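SsRai1 (Scheffersomyces stipitis, PDB 5BTO) removes NAD and methylguanosine caps and cleaves diphosphate from triphosphate 5' ends of RNA, using divalent metal ions, and stabilises and stimulates the exoribonuclease RAT1. Local coordinates at residues Asn83-Lys88 and Ile112-Leu117; Gln216-Ile221 and Leu231-Val236; Ile66-Gly71 and Gly182-Ala187. One frame throughout, in Å; residues are numbered along the deposited sequence.

Contact 1: Asn83-Lys88 and Ile112-Leu117; sequences NMSDMK and ITYRGL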
loop_
_atom_site.group_PDB
_atom_site.type_symbol
_atom_site.label_atom_id
_atom_site.label_comp_id
_atom_site.label_asym_id
_atom_site.label_seq_id
_atom_site.Cartn_x
_atom_site.Cartn_y
_atom_site.Cartn_z
ATOM N N ASN A 83 16.003 16.744 25.910
ATOM C CA ASN A 83 14.710 16.112 26.135
ATOM C C ASN A 83 14.263 15.221 24.974
ATOM O O ASN A 83 13.085 14.881 24.858
ATOM C CB ASN A 83 13.655 17.182 26.429
ATOM C CG ASN A 83 12.416 16.614 27.092
ATOM O OD1 ASN A 83 12.482 15.618 27.812
ATOM N ND2 ASN A 83 11.275 17.245 26.846
ATOM N N MET A 84 15.210 14.850 24.116
ATOM C CA MET A 84 14.920 13.916 23.034
ATOM C C MET A 84 14.846 12.489 23.574
ATOM O O MET A 84 15.582 12.129 24.496
ATOM C CB MET A 84 15.970 14.025 21.922
ATOM C CG MET A 84 15.834 15.288 21.083
ATOM S SD MET A 84 17.123 15.496 19.841
ATOM C CE MET A 84 18.583 15.618 20.879
ATOM N N SER A 85 13.945 11.690 23.005
ATOM C CA SER A 85 13.790 10.293 23.401
ATOM C C SER A 85 15.138 9.596 23.391
ATOM O O SER A 85 15.872 9.656 22.401
ATOM C CB SER A 85 12.819 9.563 22.473
ATOM O OG SER A 85 11.483 9.694 22.930
ATOM N N ASP A 86 15.439 8.909 24.487
ATOM C CA ASP A 86 16.773 8.396 24.740
ATOM C C ASP A 86 16.771 6.881 24.935
ATOM O O ASP A 86 16.283 6.374 25.947
ATOM C CB ASP A 86 17.324 9.088 25.989
ATOM C CG ASP A 86 18.724 8.645 26.340
ATOM O OD1 ASP A 86 19.415 8.082 25.466
ATOM O OD2 ASP A 86 19.136 8.881 27.496
ATOM N N MET A 87 17.326 6.153 23.972
ATOM C CA MET A 87 17.379 4.707 24.088
ATOM C C MET A 87 18.318 4.289 25.229
ATOM O O MET A 87 18.168 3.211 25.793
ATOM C CB MET A 87 17.800 4.074 22.754
ATOM C CG MET A 87 17.785 2.543 22.719
ATOM S SD MET A 87 16.175 1.755 23.000
ATOM C CE MET A 87 15.191 2.485 21.704
ATOM N N LYS A 88 19.270 5.152 25.579
ATOM C CA LYS A 88 20.273 4.815 26.586
ATOM C C LYS A 88 19.643 4.515 27.945
ATOM O O LYS A 88 19.951 3.498 28.580
ATOM C CB LYS A 88 21.292 5.946 26.738
ATOM C CG LYS A 88 22.037 6.290 25.465
ATOM C CD LYS A 88 22.958 7.483 25.683
ATOM C CE LYS A 88 23.733 7.815 24.422
ATOM N NZ LYS A 88 22.835 8.132 23.274
ATOM N N ILE A 112 11.774 -3.250 20.535
ATOM C CA ILE A 112 11.952 -2.454 21.753
ATOM C C ILE A 112 11.962 -0.982 21.343
ATOM O O ILE A 112 12.789 -0.575 20.535
ATOM C CB ILE A 112 13.283 -2.821 22.453
ATOM C CG1 ILE A 112 13.201 -4.245 23.015
ATOM C CG2 ILE A 112 13.640 -1.797 23.557
ATOM C CD1 ILE A 112 14.553 -4.866 23.363
ATOM N N THR A 113 11.037 -0.181 21.877
ATOM C CA THR A 113 10.928 1.194 21.420
ATOM C C THR A 113 10.120 2.046 22.383
ATOM O O THR A 113 9.778 1.594 23.482
ATOM C CB THR A 113 10.298 1.240 20.003
ATOM O OG1 THR A 113 10.423 2.554 19.438
ATOM C CG2 THR A 113 8.837 0.823 20.046
ATOM N N TYR A 114 9.843 3.280 21.978
ATOM C CA TYR A 114 9.046 4.209 22.778
ATOM C C TYR A 114 7.625 4.356 22.227
ATOM O O TYR A 114 7.398 4.389 21.015
ATOM C CB TYR A 114 9.710 5.591 22.822
ATOM C CG TYR A 114 10.771 5.747 23.885
ATOM C CD1 TYR A 114 10.426 6.042 25.199
ATOM C CD2 TYR A 114 12.114 5.621 23.579
ATOM C CE1 TYR A 114 11.390 6.179 26.175
ATOM C CE2 TYR A 114 13.091 5.760 24.557
ATOM C CZ TYR A 114 12.722 6.045 25.852
ATOM O OH TYR A 114 13.681 6.185 26.836
ATOM N N ARG A 115 6.668 4.512 23.139
ATOM C CA ARG A 115 5.267 4.668 22.778
ATOM C C ARG A 115 5.030 5.813 21.816
ATOM O O ARG A 115 4.224 5.691 20.906
ATOM C CB ARG A 115 4.416 4.918 24.035
ATOM C CG ARG A 115 3.043 5.530 23.730
ATOM C CD ARG A 115 2.369 6.153 24.948
ATOM N NE ARG A 115 2.958 7.421 25.372
ATOM C CZ ARG A 115 3.003 7.826 26.637
ATOM N NH1 ARG A 115 2.504 7.057 27.598
ATOM N NH2 ARG A 115 3.553 8.992 26.947
ATOM N N GLY A 116 5.718 6.932 22.035
ATOM C CA GLY A 116 5.491 8.118 21.226
ATOM C C GLY A 116 5.829 7.870 19.765
ATOM O O GLY A 116 5.188 8.416 18.871
ATOM N N LEU A 117 6.831 7.035 19.523
ATOM C CA LEU A 117 7.234 6.761 18.150
ATOM C C LEU A 117 6.183 5.889 17.467
ATOM O O LEU A 117 5.892 6.063 16.282
ATOM C CB LEU A 117 8.604 6.077 18.116
ATOM C CG LEU A 117 9.718 6.849 18.841
ATOM C CD1 LEU A 117 11.040 6.076 18.805
ATOM C CD2 LEU A 117 9.884 8.257 18.255
#
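Y114 docks its ring against S85-M87, where the chain enters helix 87-101 and passes the end of strand 111-114 and the start of helix 115-123, in a contact made largely by side chains on backbone. The one hydrogen bond between the two segments runs from the phenol to the main chain: Y114 OH donates to D86 O over 2.8 Å. The carbonyl is approached from above its plane, with a C=O...donor angle of 132°, while that same oxygen lies in the plane of the ring at its edge. S85 takes a face instead, its OG 4.1 Å above the ring plane and offset toward the rim, with CG the closest ring atom. Y114 carries its ring beside its own backbone N (chi1 -85°), which swings it across to these residues.

Further along, M87 bends at chi2 and chi3 and lays its thioether end along the strand; CE comes to 4.1 Å from the carbonyl oxygen I112 O, and SD makes a loose apolar touch with I112 CG2 at 4.4 Å. D86 turns its carboxylate the other way and N-caps helix 87-101, OD1 accepting from K88 N at 2.9 Å. D86 thus uses its carbonyl for Y114 and OD1 for the helix start. A233 of the neighbouring strand and L90 of the helix also touch the tyrosine side chain.

Y114, R115 and G116 bind substrate, and Y114 stands at the N-cap position of helix 115-123. The bond to D86 O and the packing of S85 over one face probably restrict the ring's position in the substrate site.

Contact 2: Gln216-Ile221 and Leu231-Val236; sequences QYISVI and LLAGEV
I218 and V220 face A233 and E235 across an antiparallel pair of strands whose inner part is closely packed and whose Q216 end is looser and bridged in part by a water. Two hydrogen-bonded pairs, S219 with G234 and I221 with L232, alternate with the non-hydrogen-bonded pairs I218-E235 and V220-A233. G234 N reaches S219 O at 2.8 Å, and two residues beyond the S219-G234 pair V236 N donates to Y217 O at 2.9 Å, nearly along the C=O axis.

On one face, A233 CB sits 4.0 Å from both I218 CG2 and V220 CG2. V220 CG1 points on to L231 CG at 3.7 Å, while I218 CD1 tucks against CA and CB of E235. The other face holds S219 CB against V236 CG2, and the Y217 ring, which meets V236 CB with its edge; its hydroxyl bonds to Y254.

At Q216 the fit is slacker. Its extended chain crosses that of E235 at about a right angle, and NE2 stays 3.8 Å from E235 OE1, too far for a bond. A water bridges the segments there, accepting from Y217 N and donating to V236 O and, at 2.8 Å, to E235 OE2.

These strands form the beta hairpin 216-225/228-235 in the central mixed sheet, bringing the substrate-binding E235 close before the metal ligand D237, consistent with the PD-(D/E)XK nuclease fold.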
loop_
_atom_site.group_PDB
_atom_site.type_symbol
_atom_site.label_atom_id
_atom_site.label_comp_id
_atom_site.label_asym_id
_atom_site.label_seq_id
_atom_site.Cartn_x
_atom_site.Cartn_y
_atom_site.Cartn_z
ATOM N N GLN A 216 9.622 13.071 35.164
ATOM C CA GLN A 216 8.907 12.130 34.310
ATOM C C GLN A 216 8.839 10.765 34.967
ATOM O O GLN A 216 9.833 10.285 35.514
ATOM C CB GLN A 216 9.612 11.969 32.962
ATOM C CG GLN A 216 9.604 13.187 32.077
ATOM C CD GLN A 216 10.240 12.897 30.734
ATOM O OE1 GLN A 216 11.056 11.982 30.607
ATOM N NE2 GLN A 216 9.865 13.670 29.724
ATOM N N TYR A 217 7.671 10.134 34.890
ATOM C CA TYR A 217 7.496 8.758 35.344
ATOM C C TYR A 217 7.246 7.899 34.110
ATOM O O TYR A 217 6.320 8.169 33.333
ATOM C CB TYR A 217 6.319 8.665 36.320
ATOM C CG TYR A 217 5.970 7.251 36.750
ATOM C CD1 TYR A 217 6.790 6.547 37.621
ATOM C CD2 TYR A 217 4.819 6.630 36.295
ATOM C CE1 TYR A 217 6.478 5.261 38.016
ATOM C CE2 TYR A 217 4.493 5.339 36.690
ATOM C CZ TYR A 217 5.328 4.661 37.551
ATOM O OH TYR A 217 5.006 3.387 37.952
ATOM N N ILE A 218 8.090 6.894 33.897
ATOM C CA ILE A 218 8.037 6.130 32.649
ATOM C C ILE A 218 7.694 4.679 32.929
ATOM O O ILE A 218 8.427 3.988 33.646
ATOM C CB ILE A 218 9.390 6.162 31.897
ATOM C CG1 ILE A 218 9.898 7.595 31.738
ATOM C CG2 ILE A 218 9.278 5.461 30.525
ATOM C CD1 ILE A 218 9.023 8.456 30.867
ATOM N N SER A 219 6.572 4.231 32.377
ATOM C CA SER A 219 6.167 2.840 32.472
ATOM C C SER A 219 6.684 2.084 31.245
ATOM O O SER A 219 6.606 2.573 30.118
ATOM C CB SER A 219 4.639 2.737 32.556
ATOM O OG SER A 219 4.197 1.390 32.466
ATOM N N VAL A 220 7.217 0.893 31.465
ATOM C CA VAL A 220 7.650 0.057 30.349
ATOM C C VAL A 220 6.841 -1.229 30.343
ATOM O O VAL A 220 6.808 -1.970 31.337
ATOM C CB VAL A 220 9.155 -0.264 30.407
ATOM C CG1 VAL A 220 9.595 -0.928 29.094
ATOM C CG2 VAL A 220 9.949 1.005 30.655
ATOM N N ILE A 221 6.191 -1.487 29.213
ATOM C CA ILE A 221 5.195 -2.540 29.122
ATOM C C ILE A 221 5.556 -3.551 28.058
ATOM O O ILE A 221 6.306 -3.245 27.125
ATOM C CB ILE A 221 3.793 -1.960 28.775
ATOM C CG1 ILE A 221 3.790 -1.336 27.372
ATOM C CG2 ILE A 221 3.379 -0.909 29.809
ATOM C CD1 ILE A 221 2.396 -1.080 26.838
ATOM N N LEU A 231 8.086 -4.270 23.329
ATOM C CA LEU A 231 8.317 -3.603 24.603
ATOM C C LEU A 231 8.164 -2.116 24.308
ATOM O O LEU A 231 8.827 -1.590 23.398
ATOM C CB LEU A 231 9.730 -3.913 25.116
ATOM C CG LEU A 231 10.064 -3.518 26.556
ATOM C CD1 LEU A 231 9.268 -4.369 27.541
ATOM C CD2 LEU A 231 11.545 -3.645 26.868
ATOM N N LEU A 232 7.256 -1.446 25.016
ATOM C CA LEU A 232 7.047 -0.012 24.799
ATOM C C LEU A 232 7.265 0.778 26.079
ATOM O O LEU A 232 6.678 0.457 27.125
ATOM C CB LEU A 232 5.617 0.285 24.332
ATOM C CG LEU A 232 5.063 -0.256 23.029
ATOM C CD1 LEU A 232 3.676 0.364 22.759
ATOM C CD2 LEU A 232 6.032 0.071 21.923
ATOM N N ALA A 233 8.066 1.831 25.996
ATOM C CA ALA A 233 8.257 2.733 27.134
ATOM C C ALA A 233 7.413 3.995 26.921
ATOM O O ALA A 233 7.404 4.564 25.823
ATOM C CB ALA A 233 9.725 3.090 27.274
ATOM N N GLY A 234 6.706 4.432 27.961
ATOM C CA GLY A 234 5.872 5.609 27.841
ATOM C C GLY A 234 5.689 6.370 29.138
ATOM O O GLY A 234 5.479 5.766 30.190
ATOM N N GLU A 235 5.752 7.696 29.062
ATOM C CA GLU A 235 5.443 8.524 30.231
ATOM C C GLU A 235 3.991 8.361 30.652
ATOM O O GLU A 235 3.084 8.297 29.816
ATOM C CB GLU A 235 5.739 10.008 29.980
ATOM C CG GLU A 235 5.576 10.849 31.260
ATOM C CD GLU A 235 5.874 12.322 31.083
ATOM O OE1 GLU A 235 6.231 12.726 29.959
ATOM O OE2 GLU A 235 5.745 13.081 32.078
ATOM N N VAL A 236 3.786 8.312 31.967
ATOM C CA VAL A 236 2.466 8.175 32.563
ATOM C C VAL A 236 2.266 9.350 33.504
ATOM O O VAL A 236 3.160 9.689 34.289
ATOM C CB VAL A 236 2.362 6.836 33.332
ATOM C CG1 VAL A 236 1.189 6.850 34.327
ATOM C CG2 VAL A 236 2.266 5.656 32.344
HETATM O O HOH W 1 5.199 11.560 34.425
#

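Contact 3: Ile66-Gly71 and Gly182-Ala187; sequences IDLQAG and GYKFEA
L68 O is buried by this contact yet has no hydrogen-bonding partner in the model: the methylenes of K184 cover it without satisfying it, CB and CG each passing 3.4 Å from that oxygen. The lysine chain leaves with CG on the far side from the backbone N (chi1 177°) and bends at chi2, then runs alongside the turn to a different carbonyl, where NZ makes a weak hydrogen bond to A70 O at 3.2 Å.

The turn has its own internal bracing. Residues D67 to A70 form a type I beta turn, A70 N bonding to D67 O, and D67 OD1 accepts from Q69 N at 3.0 Å in an Asx turn. This carboxylate oxygen is therefore used within the loop, while D67 O approaches K184 CE at 3.9 Å. An alanine in place of K184 is likely to leave A70 O without this weak donor and L68 O less well covered, opening a gap between turn and helix.

L68 supplies the apolar half. Its CD2 settles beside the helix backbone, 3.8 Å from F185 CA and 4.1 Å from F185 CB, near the plane of the F185 ring at its edge.

E186, a metal ligand, follows F185 on helix 169-188. L68 also touches S181 and I188 of that helix and R296 of strand 290-296. Backbone bonds join I66 to L302 at the start of strand 302-309 and L68 to F300 just before it, so the turn sits at the edge of the four-stranded sheet, against which helix 169-188 also packs through F185 on V292.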
loop_
_atom_site.group_PDB
_atom_site.type_symbol
_atom_site.label_atom_id
_atom_site.label_comp_id
_atom_site.label_asym_id
_atom_site.label_seq_id
_atom_site.Cartn_x
_atom_site.Cartn_y
_atom_site.Cartn_z
ATOM N N ILE A 66 -9.474 28.816 38.785
ATOM C CA ILE A 66 -8.158 28.214 38.593
ATOM C C ILE A 66 -7.509 28.704 37.304
ATOM O O ILE A 66 -8.004 28.445 36.207
ATOM C CB ILE A 66 -8.231 26.682 38.572
ATOM C CG1 ILE A 66 -8.762 26.155 39.908
ATOM C CG2 ILE A 66 -6.863 26.100 38.261
ATOM C CD1 ILE A 66 -8.975 24.653 39.927
ATOM N N ASP A 67 -6.390 29.401 37.454
ATOM C CA ASP A 67 -5.716 30.061 36.340
ATOM C C ASP A 67 -4.528 29.213 35.893
ATOM O O ASP A 67 -3.522 29.112 36.597
ATOM C CB ASP A 67 -5.256 31.461 36.778
ATOM C CG ASP A 67 -4.641 32.264 35.645
ATOM O OD1 ASP A 67 -4.312 31.668 34.600
ATOM O OD2 ASP A 67 -4.479 33.493 35.806
ATOM N N LEU A 68 -4.647 28.604 34.718
ATOM C CA LEU A 68 -3.626 27.668 34.248
ATOM C C LEU A 68 -2.395 28.334 33.639
ATOM O O LEU A 68 -1.446 27.652 33.271
ATOM C CB LEU A 68 -4.219 26.653 33.267
ATOM C CG LEU A 68 -5.261 25.694 33.841
ATOM C CD1 LEU A 68 -5.807 24.808 32.745
ATOM C CD2 LEU A 68 -4.668 24.858 34.968
ATOM N N GLN A 69 -2.400 29.657 33.520
ATOM C CA GLN A 69 -1.176 30.342 33.121
ATOM C C GLN A 69 -0.488 30.971 34.330
ATOM O O GLN A 69 0.547 31.621 34.194
ATOM C CB GLN A 69 -1.433 31.391 32.033
ATOM C CG GLN A 69 -2.226 32.601 32.494
ATOM C CD GLN A 69 -2.156 33.747 31.504
ATOM O OE1 GLN A 69 -1.118 33.984 30.891
ATOM N NE2 GLN A 69 -3.264 34.461 31.339
ATOM N N ALA A 70 -1.061 30.767 35.514
ATOM C CA ALA A 70 -0.491 31.336 36.732
ATOM C C ALA A 70 0.820 30.649 37.104
ATOM O O ALA A 70 0.950 29.427 36.995
ATOM C CB ALA A 70 -1.485 31.251 37.883
ATOM N N GLY A 71 1.790 31.441 37.547
ATOM C CA GLY A 71 3.093 30.915 37.903
ATOM C C GLY A 71 3.980 30.683 36.695
ATOM O O GLY A 71 5.076 30.137 36.815
ATOM N N GLY A 182 -0.483 22.962 30.169
ATOM C CA GLY A 182 -0.625 21.521 30.295
ATOM C C GLY A 182 0.098 21.008 31.529
ATOM O O GLY A 182 -0.447 20.215 32.303
ATOM N N TYR A 183 1.331 21.468 31.714
ATOM C CA TYR A 183 2.103 21.125 32.901
ATOM C C TYR A 183 1.476 21.712 34.165
ATOM O O TYR A 183 1.495 21.079 35.220
ATOM C CB TYR A 183 3.557 21.586 32.760
ATOM C CG TYR A 183 4.292 20.934 31.608
ATOM C CD1 TYR A 183 4.754 19.630 31.701
ATOM C CD2 TYR A 183 4.518 21.623 30.423
ATOM C CE1 TYR A 183 5.422 19.029 30.649
ATOM C CE2 TYR A 183 5.186 21.028 29.364
ATOM C CZ TYR A 183 5.636 19.732 29.485
ATOM O OH TYR A 183 6.303 19.132 28.440
ATOM N N LYS A 184 0.920 22.917 34.059
ATOM C CA LYS A 184 0.258 23.546 35.199
ATOM C C LYS A 184 -0.957 22.725 35.617
ATOM O O LYS A 184 -1.194 22.508 36.804
ATOM C CB LYS A 184 -0.160 24.981 34.860
ATOM C CG LYS A 184 -0.924 25.708 35.971
ATOM C CD LYS A 184 -0.053 25.970 37.200
ATOM C CE LYS A 184 -0.759 26.888 38.194
ATOM N NZ LYS A 184 0.140 27.363 39.284
ATOM N N PHE A 185 -1.721 22.260 34.633
ATOM C CA PHE A 185 -2.887 21.448 34.918
ATOM C C PHE A 185 -2.472 20.199 35.684
ATOM O O PHE A 185 -3.101 19.834 36.672
ATOM C CB PHE A 185 -3.621 21.073 33.628
ATOM C CG PHE A 185 -4.849 20.240 33.851
ATOM C CD1 PHE A 185 -5.900 20.716 34.630
ATOM C CD2 PHE A 185 -4.960 18.982 33.277
ATOM C CE1 PHE A 185 -7.038 19.944 34.835
ATOM C CE2 PHE A 185 -6.093 18.210 33.474
ATOM C CZ PHE A 185 -7.134 18.691 34.262
ATOM N N GLU A 186 -1.405 19.545 35.242
ATOM C CA GLU A 186 -0.943 18.351 35.942
ATOM C C GLU A 186 -0.618 18.688 37.389
ATOM O O GLU A 186 -0.979 17.951 38.307
ATOM C CB GLU A 186 0.279 17.749 35.256
ATOM C CG GLU A 186 0.014 17.232 33.859
ATOM C CD GLU A 186 1.192 16.464 33.304
ATOM O OE1 GLU A 186 1.936 17.022 32.467
ATOM O OE2 GLU A 186 1.374 15.299 33.712
ATOM N N ALA A 187 0.054 19.816 37.586
ATOM C CA ALA A 187 0.487 20.230 38.914
ATOM C C ALA A 187 -0.685 20.473 39.862
ATOM O O ALA A 187 -0.658 20.039 41.012
ATOM C CB ALA A 187 1.360 21.470 38.821
#

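How the contacts relate
From the N terminus the chain first lays down the turn 66-71, which waits until helix 169-188 returns to close contact 3. Within that long excursion lies contact 1, a shorter loop from 83-88 through helix 87-101 to 112-117. Contact 2 opens only after contact 3 has closed and is a local hairpin; no two loops cross. Contacts 1 and 2 meet in the central sheet, where strands 111-114 and 228-235 are neighbours, and R115 NH1 lies 2.6 Å from E235 O, a probable hydrogen bond. Contact 3 stands apart, its centre about 23 Å from that of contact 2, joining helix 169-188 to the loop 66-71, which itself lies beside edge strand 302-309 of the four-stranded sheet.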